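Local atomic coordinates of DNA protection during starvation protein (Halobacterium salinarum, PDB entry 1TJO), a protein that probably protects DNA from oxidative damage by oxidising intracellular ferrous iron with hydrogen peroxide and storing it as a ferric mineral inside a hollow shell of twelve subunits. Residues Ala11-Met22 and Arg84-Pro92; Asp62-Thr73 and Glu158-Tyr169. One frame throughout, in Å; residues are numbered along the deposited sequence.

Interaction 1 (Ala11-Met22 and Arg84-Pro92); sequences AGEVEGSDALRM and RVQALGGVP. With MG (magnesium ion), chain Q.
G89 O accepts the backbone N-H of E15 at 2.8 Å. The CA-H of V14 also points at G89 O, with CA 3.3 Å from it. G89 is the C-prime residue of a Schellman motif that ends helix 60-87, with G90 N bonded to V85 O and G89 N to Q86 O. The N-terminal segment 11-22 lies over this helix end. A side chain at G89 would run into G16 O and E15 CG. E15 CG sits between its own backbone N and carbonyl carbon (chi1 53°) and comes within 3.3 Å of G89 O. Two waters extend the link: one joins E13 O to V91 N, the other G12 N to V91 O. On the apolar side, L20 CD1 reaches A87 CB at 4.1 Å. L20 CD1 also lies 3.7 Å from R84 NH1. R84 forms salt bridges with D145 and with E160 of a neighbouring subunit. Q86, a residue of the iron translocation site, binds a magnesium ion through OE1 at 2.4 Å, together with H168 and E56 of two other subunits. M22 bends at chi2 (81°) and chi3, and its CE ends 4.0 Å from L88 CD2.

Interaction 2 (Asp62-Thr73 and Glu158-Tyr169); sequences DLHLFLGEAAET and ELEDDAHHIEHY. With MG (magnesium ion), chain H.
This is a near-antiparallel helix-helix contact inside the four-helix bundle of the ferritin-like fold, between helices 60-87 and 146-169. The axes of segments 62-73 and 158-169 come within 10.4 Å and cross at -156°. F66 is the knob, set in a hole formed by D162, H165, I166 and Y169. Its CG is anti to the backbone N (chi1 164°), which carries the ring across to the other helix. I166 CG1 meets the ring at its edge, 3.7 Å from CE2, while Y169 CE2 lies over one face. The Y169 ring is held on two sides. L63 CD2 sits over the centre of one face, 3.5 Å from the centroid, a CH-pi contact. At the edge, Y169 OH donates to D62 OD1; the modelled 2.4 Å is very short for a hydrogen bond, so the exact length is doubtful. A leucine in place of Y169 would probably leave D62 OD1 without this donor and L63 CD2 without a ring face to rest on. Further along, D162 OD2 is joined by one water to A70 O and by another to T73 OG1. Beyond the pair, Y126 of helix 115-142 touches A70, D162 and I166, and L48 of helix 24-54 packs on A70.

Both interactions use helix 60-87, on opposite sides of the chain's centre and with their own centres 31 Å apart. Interaction 2 is partly buried; it joins two helices within the bundle, and side chains do the work. Interaction 1 is the more buried, although it joins the helix end to a segment without regular structure. There the backbone and its glycines carry the contact, with apolar side chains to one flank. Water bridges occur in both: backbone to backbone in interaction 1, to a carboxylate in interaction 2. Each also reaches the subunit interfaces. Q86 of interaction 1 and H168 of interaction 2 bind magnesium at sites of one kind, where Q86, H168 and E56 come from three different subunits.

Interaction 1 (Ala11-Met22 and Arg84-Pro92)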
loop_
_atom_site.group_PDB
_atom_site.type_symbol
_atom_site.label_atom_id
_atom_site.label_comp_id
_atom_site.label_asym_id
_atom_site.label_seq_id
_atom_site.Cartn_x
_atom_site.Cartn_y
_atom_site.Cartn_z
ATOM N N ALA A 11 39.970 -9.789 16.103
ATOM C CA ALA A 11 39.152 -9.060 17.065
ATOM C C ALA A 11 40.010 -8.058 17.818
ATOM O O ALA A 11 41.155 -8.378 18.206
ATOM C CB ALA A 11 38.548 -10.008 18.042
ATOM N N GLY A 12 39.461 -6.867 18.047
ATOM C CA GLY A 12 40.178 -5.808 18.742
ATOM C C GLY A 12 41.076 -4.908 17.893
ATOM O O GLY A 12 41.508 -3.862 18.358
ATOM N N GLU A 13 41.378 -5.284 16.661
ATOM C CA GLU A 13 42.170 -4.399 15.802
ATOM C C GLU A 13 41.244 -3.428 15.088
ATOM O O GLU A 13 40.066 -3.748 14.844
ATOM C CB GLU A 13 42.965 -5.193 14.776
ATOM C CG GLU A 13 44.105 -5.961 15.439
ATOM C CD GLU A 13 45.015 -6.660 14.449
ATOM O OE1 GLU A 13 45.760 -7.559 14.888
ATOM O OE2 GLU A 13 44.997 -6.313 13.247
ATOM N N VAL A 14 41.785 -2.267 14.734
ATOM C CA VAL A 14 41.047 -1.222 14.053
ATOM C C VAL A 14 41.897 -0.603 12.955
ATOM O O VAL A 14 43.000 -0.092 13.205
ATOM C CB VAL A 14 40.610 -0.123 15.028
ATOM C CG1 VAL A 14 39.851 1.011 14.295
ATOM C CG2 VAL A 14 39.715 -0.702 16.111
ATOM N N GLU A 15 41.400 -0.615 11.730
ATOM C CA GLU A 15 42.212 -0.174 10.606
ATOM C C GLU A 15 41.845 1.183 10.039
ATOM O O GLU A 15 42.591 1.741 9.230
ATOM C CB GLU A 15 42.266 -1.225 9.509
ATOM C CG GLU A 15 40.981 -1.770 8.991
ATOM C CD GLU A 15 41.160 -2.611 7.725
ATOM O OE1 GLU A 15 42.312 -3.014 7.411
ATOM O OE2 GLU A 15 40.130 -2.868 7.058
ATOM N N GLY A 16 40.745 1.749 10.506
ATOM C CA GLY A 16 40.196 2.941 9.905
ATOM C C GLY A 16 39.629 2.637 8.543
ATOM O O GLY A 16 39.382 1.464 8.217
ATOM N N SER A 17 39.349 3.692 7.773
ATOM C CA SER A 17 38.811 3.557 6.436
ATOM C C SER A 17 39.418 4.609 5.532
ATOM O O SER A 17 39.333 5.800 5.838
ATOM C CB SER A 17 37.296 3.817 6.493
ATOM O OG SER A 17 36.697 3.805 5.218
ATOM N N ASP A 18 39.925 4.216 4.376
ATOM C CA ASP A 18 40.327 5.225 3.387
ATOM C C ASP A 18 39.141 5.771 2.585
ATOM O O ASP A 18 39.146 6.938 2.213
ATOM C CB ASP A 18 41.421 4.703 2.468
ATOM C CG ASP A 18 42.728 4.454 3.206
ATOM O OD1 ASP A 18 43.171 5.315 4.013
ATOM O OD2 ASP A 18 43.391 3.411 3.035
ATOM N N ALA A 19 38.136 4.950 2.310
ATOM C CA ALA A 19 36.899 5.462 1.681
ATOM C C ALA A 19 36.294 6.584 2.495
ATOM O O ALA A 19 35.825 7.575 1.927
ATOM C CB ALA A 19 35.850 4.379 1.493
ATOM N N LEU A 20 36.243 6.386 3.809
ATOM C CA LEU A 20 35.643 7.368 4.706
ATOM C C LEU A 20 36.657 8.392 5.210
ATOM O O LEU A 20 36.274 9.253 5.986
ATOM C CB LEU A 20 34.959 6.691 5.902
ATOM C CG LEU A 20 33.861 5.697 5.549
ATOM C CD1 LEU A 20 33.163 5.208 6.798
ATOM C CD2 LEU A 20 32.846 6.318 4.591
ATOM N N ARG A 21 37.906 8.332 4.757
ATOM C CA ARG A 21 38.911 9.290 5.164
ATOM C C ARG A 21 38.981 9.430 6.691
ATOM O O ARG A 21 39.000 10.531 7.235
ATOM C CB ARG A 21 38.624 10.644 4.516
ATOM C CG ARG A 21 38.599 10.635 3.009
ATOM C CD ARG A 21 39.959 10.623 2.349
ATOM N NE ARG A 21 39.901 10.367 0.898
ATOM C CZ ARG A 21 39.720 11.296 -0.025
ATOM N NH1 ARG A 21 39.611 12.576 0.306
ATOM N NH2 ARG A 21 39.656 10.937 -1.293
ATOM N N MET A 22 39.030 8.295 7.356
ATOM C CA MET A 22 39.126 8.217 8.805
ATOM C C MET A 22 40.323 7.382 9.121
ATOM O O MET A 22 40.347 6.169 8.913
ATOM C CB MET A 22 37.868 7.587 9.425
ATOM C CG MET A 22 37.694 7.991 10.886
ATOM S SD MET A 22 36.967 9.601 11.036
ATOM C CE MET A 22 35.311 9.179 10.717
ATOM N N ARG A 84 28.668 0.385 11.919
ATOM C CA ARG A 84 29.597 1.530 12.031
ATOM C C ARG A 84 30.971 1.093 12.526
ATOM O O ARG A 84 31.989 1.554 12.008
ATOM C CB ARG A 84 28.993 2.644 12.887
ATOM C CG ARG A 84 29.720 3.958 12.778
ATOM C CD ARG A 84 29.667 4.542 11.365
ATOM N NE ARG A 84 30.384 5.798 11.320
ATOM C CZ ARG A 84 30.696 6.436 10.192
ATOM N NH1 ARG A 84 30.284 5.956 9.008
ATOM N NH2 ARG A 84 31.413 7.568 10.259
ATOM N N VAL A 85 31.030 0.195 13.512
ATOM C CA VAL A 85 32.311 -0.386 13.915
ATOM C C VAL A 85 33.028 -0.976 12.725
ATOM O O VAL A 85 34.195 -0.687 12.510
ATOM C CB VAL A 85 32.135 -1.482 14.939
ATOM C CG1 VAL A 85 33.420 -2.291 15.200
ATOM C CG2 VAL A 85 31.672 -0.833 16.264
ATOM N N GLN A 86 32.311 -1.771 11.950
ATOM C CA GLN A 86 32.898 -2.390 10.773
ATOM C C GLN A 86 33.330 -1.363 9.705
ATOM O O GLN A 86 34.432 -1.476 9.184
ATOM C CB GLN A 86 31.935 -3.419 10.211
ATOM C CG GLN A 86 32.599 -4.567 9.569
ATOM C CD GLN A 86 32.994 -4.189 8.211
ATOM O OE1 GLN A 86 34.011 -4.633 7.667
ATOM N NE2 GLN A 86 32.227 -3.309 7.649
ATOM N N ALA A 87 32.532 -0.322 9.491
ATOM C CA ALA A 87 32.845 0.716 8.520
ATOM C C ALA A 87 34.103 1.462 8.884
ATOM O O ALA A 87 34.838 1.882 7.984
ATOM C CB ALA A 87 31.721 1.675 8.322
ATOM N N LEU A 88 34.352 1.598 10.185
ATOM C CA LEU A 88 35.536 2.286 10.685
ATOM C C LEU A 88 36.747 1.354 10.806
ATOM O O LEU A 88 37.788 1.759 11.322
ATOM C CB LEU A 88 35.233 2.946 12.007
ATOM C CG LEU A 88 34.226 4.100 11.974
ATOM C CD1 LEU A 88 33.985 4.572 13.337
ATOM C CD2 LEU A 88 34.678 5.237 11.097
ATOM N N GLY A 89 36.605 0.121 10.329
ATOM C CA GLY A 89 37.709 -0.826 10.242
ATOM C C GLY A 89 37.958 -1.660 11.491
ATOM O O GLY A 89 39.046 -2.199 11.666
ATOM N N GLY A 90 36.970 -1.723 12.382
ATOM C CA GLY A 90 37.009 -2.557 13.536
ATOM C C GLY A 90 36.233 -3.852 13.386
ATOM O O GLY A 90 35.596 -4.102 12.335
ATOM N N VAL A 91 36.241 -4.641 14.459
ATOM C CA VAL A 91 35.516 -5.896 14.519
ATOM C C VAL A 91 34.408 -5.846 15.564
ATOM O O VAL A 91 34.652 -5.805 16.753
ATOM C CB VAL A 91 36.503 -7.064 14.859
ATOM C CG1 VAL A 91 35.784 -8.367 14.977
ATOM C CG2 VAL A 91 37.565 -7.169 13.819
ATOM N N PRO A 92 33.156 -5.810 15.140
ATOM C CA PRO A 92 32.076 -5.701 16.110
ATOM C C PRO A 92 31.956 -6.943 16.966
ATOM O O PRO A 92 32.100 -8.072 16.483
ATOM C CB PRO A 92 30.851 -5.504 15.258
ATOM C CG PRO A 92 31.222 -6.015 13.927
ATOM C CD PRO A 92 32.678 -5.855 13.752
HETATM MG MG MG Q . 35.434 -3.694 5.955
HETATM O O HOH W 1 36.294 -7.095 18.347
HETATM O O HOH W 2 37.925 -4.167 16.710
HETATM O O HOH W 3 37.155 -4.032 7.187
HETATM O O HOH W 4 37.101 0.044 6.966
HETATM O O HOH W 5 34.938 -1.680 6.343
HETATM O O HOH W 6 36.724 -2.993 4.466
#

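Interaction 2 (Asp62-Thr73 and Glu158-Tyr169)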
loop_
_atom_site.group_PDB
_atom_site.type_symbol
_atom_site.label_atom_id
_atom_site.label_comp_id
_atom_site.label_asym_id
_atom_site.label_seq_id
_atom_site.Cartn_x
_atom_site.Cartn_y
_atom_site.Cartn_z
ATOM N N ASP A 62 -0.686 -5.247 26.098
ATOM C CA ASP A 62 -0.119 -3.947 25.798
ATOM C C ASP A 62 1.398 -3.985 26.060
ATOM O O ASP A 62 2.210 -3.514 25.244
ATOM C CB ASP A 62 -0.741 -2.858 26.647
ATOM C CG ASP A 62 -0.115 -1.532 26.365
ATOM O OD1 ASP A 62 0.570 -0.985 27.265
ATOM O OD2 ASP A 62 -0.214 -1.009 25.227
ATOM N N LEU A 63 1.794 -4.593 27.187
ATOM C CA LEU A 63 3.224 -4.689 27.478
ATOM C C LEU A 63 3.956 -5.616 26.545
ATOM O O LEU A 63 5.086 -5.374 26.143
ATOM C CB LEU A 63 3.449 -5.145 28.907
ATOM C CG LEU A 63 3.172 -4.108 29.967
ATOM C CD1 LEU A 63 2.957 -4.755 31.324
ATOM C CD2 LEU A 63 4.355 -3.104 29.947
ATOM N N HIS A 64 3.307 -6.698 26.155
ATOM C CA HIS A 64 3.901 -7.636 25.214
ATOM C C HIS A 64 4.221 -6.918 23.906
ATOM O O HIS A 64 5.323 -7.054 23.386
ATOM C CB HIS A 64 2.943 -8.815 24.985
ATOM C CG HIS A 64 3.388 -9.818 23.981
ATOM N ND1 HIS A 64 4.316 -10.799 24.261
ATOM C CD2 HIS A 64 2.973 -10.045 22.713
ATOM C CE1 HIS A 64 4.493 -11.555 23.187
ATOM N NE2 HIS A 64 3.679 -11.131 22.240
ATOM N N LEU A 65 3.286 -6.103 23.423
ATOM C CA LEU A 65 3.459 -5.362 22.181
ATOM C C LEU A 65 4.557 -4.335 22.390
ATOM O O LEU A 65 5.447 -4.210 21.527
ATOM C CB LEU A 65 2.128 -4.748 21.779
ATOM C CG LEU A 65 1.150 -5.829 21.321
ATOM C CD1 LEU A 65 -0.289 -5.236 21.206
ATOM C CD2 LEU A 65 1.620 -6.503 20.023
ATOM N N PHE A 66 4.494 -3.589 23.492
ATOM C CA PHE A 66 5.481 -2.521 23.722
ATOM C C PHE A 66 6.881 -3.123 23.758
ATOM O O PHE A 66 7.837 -2.562 23.176
ATOM C CB PHE A 66 5.187 -1.717 25.011
ATOM C CG PHE A 66 6.357 -0.887 25.493
ATOM C CD1 PHE A 66 6.743 0.249 24.818
ATOM C CD2 PHE A 66 7.132 -1.314 26.536
ATOM C CE1 PHE A 66 7.887 0.975 25.225
ATOM C CE2 PHE A 66 8.258 -0.607 26.917
ATOM C CZ PHE A 66 8.623 0.522 26.249
ATOM N N LEU A 67 7.039 -4.209 24.511
ATOM C CA LEU A 67 8.361 -4.795 24.746
ATOM C C LEU A 67 8.888 -5.387 23.445
ATOM O O LEU A 67 10.095 -5.321 23.190
ATOM C CB LEU A 67 8.363 -5.820 25.878
ATOM C CG LEU A 67 8.083 -5.243 27.263
ATOM C CD1 LEU A 67 7.617 -6.311 28.257
ATOM C CD2 LEU A 67 9.339 -4.533 27.770
ATOM N N GLY A 68 7.991 -5.939 22.631
ATOM C CA GLY A 68 8.427 -6.451 21.325
ATOM C C GLY A 68 8.959 -5.312 20.433
ATOM O O GLY A 68 10.006 -5.457 19.798
ATOM N N GLU A 69 8.244 -4.193 20.373
ATOM C CA GLU A 69 8.655 -2.998 19.630
ATOM C C GLU A 69 9.972 -2.436 20.205
ATOM O O GLU A 69 10.871 -2.043 19.450
ATOM C CB GLU A 69 7.584 -1.924 19.703
ATOM C CG GLU A 69 6.286 -2.256 18.987
ATOM C CD GLU A 69 5.208 -1.209 19.299
ATOM O OE1 GLU A 69 5.351 -0.039 18.802
ATOM O OE2 GLU A 69 4.246 -1.517 20.080
ATOM N N ALA A 70 10.100 -2.415 21.518
ATOM C CA ALA A 70 11.323 -1.915 22.170
ATOM C C ALA A 70 12.507 -2.801 21.800
ATOM O O ALA A 70 13.600 -2.310 21.557
ATOM C CB ALA A 70 11.193 -1.836 23.652
ATOM N N ALA A 71 12.304 -4.111 21.767
ATOM C CA ALA A 71 13.366 -5.019 21.382
ATOM C C ALA A 71 13.755 -4.815 19.925
ATOM O O ALA A 71 14.944 -4.866 19.565
ATOM C CB ALA A 71 12.941 -6.460 21.612
ATOM N N GLU A 72 12.768 -4.599 19.058
ATOM C CA GLU A 72 13.084 -4.361 17.647
ATOM C C GLU A 72 13.927 -3.096 17.504
ATOM O O GLU A 72 14.856 -3.044 16.709
ATOM C CB GLU A 72 11.792 -4.235 16.833
ATOM C CG GLU A 72 11.973 -3.938 15.375
ATOM C CD GLU A 72 10.624 -3.930 14.659
ATOM O OE1 GLU A 72 10.027 -2.835 14.466
ATOM O OE2 GLU A 72 10.146 -5.029 14.319
ATOM N N THR A 73 13.609 -2.083 18.312
ATOM C CA THR A 73 14.369 -0.827 18.295
ATOM C C THR A 73 15.789 -1.121 18.727
ATOM O O THR A 73 16.728 -0.665 18.101
ATOM C CB THR A 73 13.677 0.210 19.186
ATOM O OG1 THR A 73 12.512 0.638 18.502
ATOM C CG2 THR A 73 14.541 1.454 19.414
ATOM N N GLU A 158 15.379 7.324 20.103
ATOM C CA GLU A 158 14.544 6.112 20.162
ATOM C C GLU A 158 14.682 5.381 21.492
ATOM O O GLU A 158 13.681 4.956 22.081
ATOM C CB GLU A 158 14.932 5.160 19.057
ATOM C CG GLU A 158 14.790 5.707 17.640
ATOM C CD GLU A 158 13.430 6.249 17.294
ATOM O OE1 GLU A 158 12.402 5.705 17.797
ATOM O OE2 GLU A 158 13.374 7.227 16.478
ATOM N N LEU A 159 15.904 5.285 22.005
ATOM C CA LEU A 159 16.142 4.603 23.290
ATOM C C LEU A 159 15.548 5.428 24.424
ATOM O O LEU A 159 14.941 4.853 25.349
ATOM C CB LEU A 159 17.631 4.343 23.475
ATOM C CG LEU A 159 18.255 3.242 22.627
ATOM C CD1 LEU A 159 17.698 3.090 21.260
ATOM C CD2 LEU A 159 19.785 3.430 22.598
ATOM N N GLU A 160 15.667 6.750 24.353
ATOM C CA GLU A 160 15.060 7.621 25.385
ATOM C C GLU A 160 13.556 7.499 25.376
ATOM O O GLU A 160 12.916 7.498 26.440
ATOM C CB GLU A 160 15.519 9.079 25.298
ATOM C CG GLU A 160 17.014 9.274 25.625
ATOM C CD GLU A 160 17.355 10.717 25.972
ATOM O OE1 GLU A 160 16.423 11.513 26.233
ATOM O OE2 GLU A 160 18.562 11.059 25.975
ATOM N N ASP A 161 12.955 7.402 24.195
ATOM C CA ASP A 161 11.518 7.275 24.165
ATOM C C ASP A 161 11.084 6.000 24.855
ATOM O O ASP A 161 10.128 5.984 25.663
ATOM C CB ASP A 161 11.018 7.269 22.731
ATOM C CG ASP A 161 9.521 7.529 22.645
ATOM O OD1 ASP A 161 8.827 6.773 21.942
ATOM O OD2 ASP A 161 8.963 8.423 23.310
ATOM N N ASP A 162 11.753 4.891 24.569
ATOM C CA ASP A 162 11.371 3.645 25.240
ATOM C C ASP A 162 11.646 3.631 26.741
ATOM O O ASP A 162 10.851 3.127 27.510
ATOM C CB ASP A 162 12.086 2.462 24.603
ATOM C CG ASP A 162 11.589 2.179 23.221
ATOM O OD1 ASP A 162 10.428 2.590 22.972
ATOM O OD2 ASP A 162 12.223 1.542 22.374
ATOM N N ALA A 163 12.762 4.228 27.165
ATOM C CA ALA A 163 13.050 4.365 28.597
ATOM C C ALA A 163 11.961 5.159 29.307
ATOM O O ALA A 163 11.507 4.807 30.395
ATOM C CB ALA A 163 14.381 5.019 28.808
ATOM N N HIS A 164 11.543 6.226 28.672
ATOM C CA HIS A 164 10.462 7.075 29.185
ATOM C C HIS A 164 9.142 6.292 29.301
ATOM O O HIS A 164 8.427 6.469 30.291
ATOM C CB HIS A 164 10.307 8.317 28.303
ATOM C CG HIS A 164 9.046 9.055 28.535
ATOM N ND1 HIS A 164 7.982 8.995 27.663
ATOM C CD2 HIS A 164 8.648 9.815 29.578
ATOM C CE1 HIS A 164 6.992 9.725 28.147
ATOM N NE2 HIS A 164 7.367 10.227 29.309
ATOM N N HIS A 165 8.814 5.439 28.331
ATOM C CA HIS A 165 7.600 4.643 28.396
ATOM C C HIS A 165 7.650 3.741 29.615
ATOM O O HIS A 165 6.678 3.591 30.338
ATOM C CB HIS A 165 7.441 3.776 27.144
ATOM C CG HIS A 165 6.863 4.498 25.993
ATOM N ND1 HIS A 165 5.697 4.087 25.377
ATOM C CD2 HIS A 165 7.317 5.554 25.288
ATOM C CE1 HIS A 165 5.447 4.893 24.358
ATOM N NE2 HIS A 165 6.415 5.788 24.278
ATOM N N ILE A 166 8.796 3.132 29.851
ATOM C CA ILE A 166 8.928 2.268 31.040
ATOM C C ILE A 166 8.734 3.044 32.318
ATOM O O ILE A 166 8.009 2.578 33.238
ATOM C CB ILE A 166 10.275 1.474 31.023
ATOM C CG1 ILE A 166 10.277 0.459 29.886
ATOM C CG2 ILE A 166 10.575 0.819 32.401
ATOM C CD1 ILE A 166 11.630 -0.132 29.578
ATOM N N GLU A 167 9.332 4.233 32.390
ATOM C CA GLU A 167 9.122 5.111 33.521
ATOM C C GLU A 167 7.634 5.370 33.763
ATOM O O GLU A 167 7.162 5.267 34.889
ATOM C CB GLU A 167 9.876 6.447 33.341
ATOM C CG GLU A 167 9.827 7.338 34.572
ATOM C CD GLU A 167 10.975 8.332 34.677
ATOM O OE1 GLU A 167 10.981 9.280 33.882
ATOM O OE2 GLU A 167 11.823 8.196 35.596
ATOM N N HIS A 168 6.886 5.684 32.697
ATOM C CA HIS A 168 5.438 5.798 32.807
ATOM C C HIS A 168 4.662 4.588 33.233
ATOM O O HIS A 168 3.745 4.730 34.035
ATOM C CB HIS A 168 4.840 6.408 31.578
ATOM C CG HIS A 168 4.976 7.898 31.552
ATOM N ND1 HIS A 168 4.139 8.715 30.812
ATOM C CD2 HIS A 168 5.824 8.720 32.225
ATOM C CE1 HIS A 168 4.492 9.978 31.015
ATOM N NE2 HIS A 168 5.512 10.004 31.858
ATOM N N TYR A 169 5.045 3.403 32.752
ATOM C CA TYR A 169 4.337 2.186 33.148
ATOM C C TYR A 169 4.445 1.939 34.664
ATOM O O TYR A 169 3.524 1.379 35.246
ATOM C CB TYR A 169 4.932 0.987 32.479
ATOM C CG TYR A 169 4.378 0.666 31.105
ATOM C CD1 TYR A 169 3.018 0.437 30.915
ATOM C CD2 TYR A 169 5.222 0.632 30.004
ATOM C CE1 TYR A 169 2.526 0.097 29.660
ATOM C CE2 TYR A 169 4.718 0.336 28.754
ATOM C CZ TYR A 169 3.386 0.063 28.593
ATOM O OH TYR A 169 2.909 -0.289 27.340
HETATM MG MG MG H . 6.006 11.673 33.733
HETATM O O HOH W 7 8.353 0.271 22.104
HETATM O O HOH W 8 14.401 0.075 22.889
HETATM O O HOH W 9 10.651 1.397 20.179
HETATM O O HOH W 10 6.986 10.364 35.083
HETATM O O HOH W 11 7.660 11.753 32.777
HETATM O O HOH W 12 6.301 13.128 35.012
#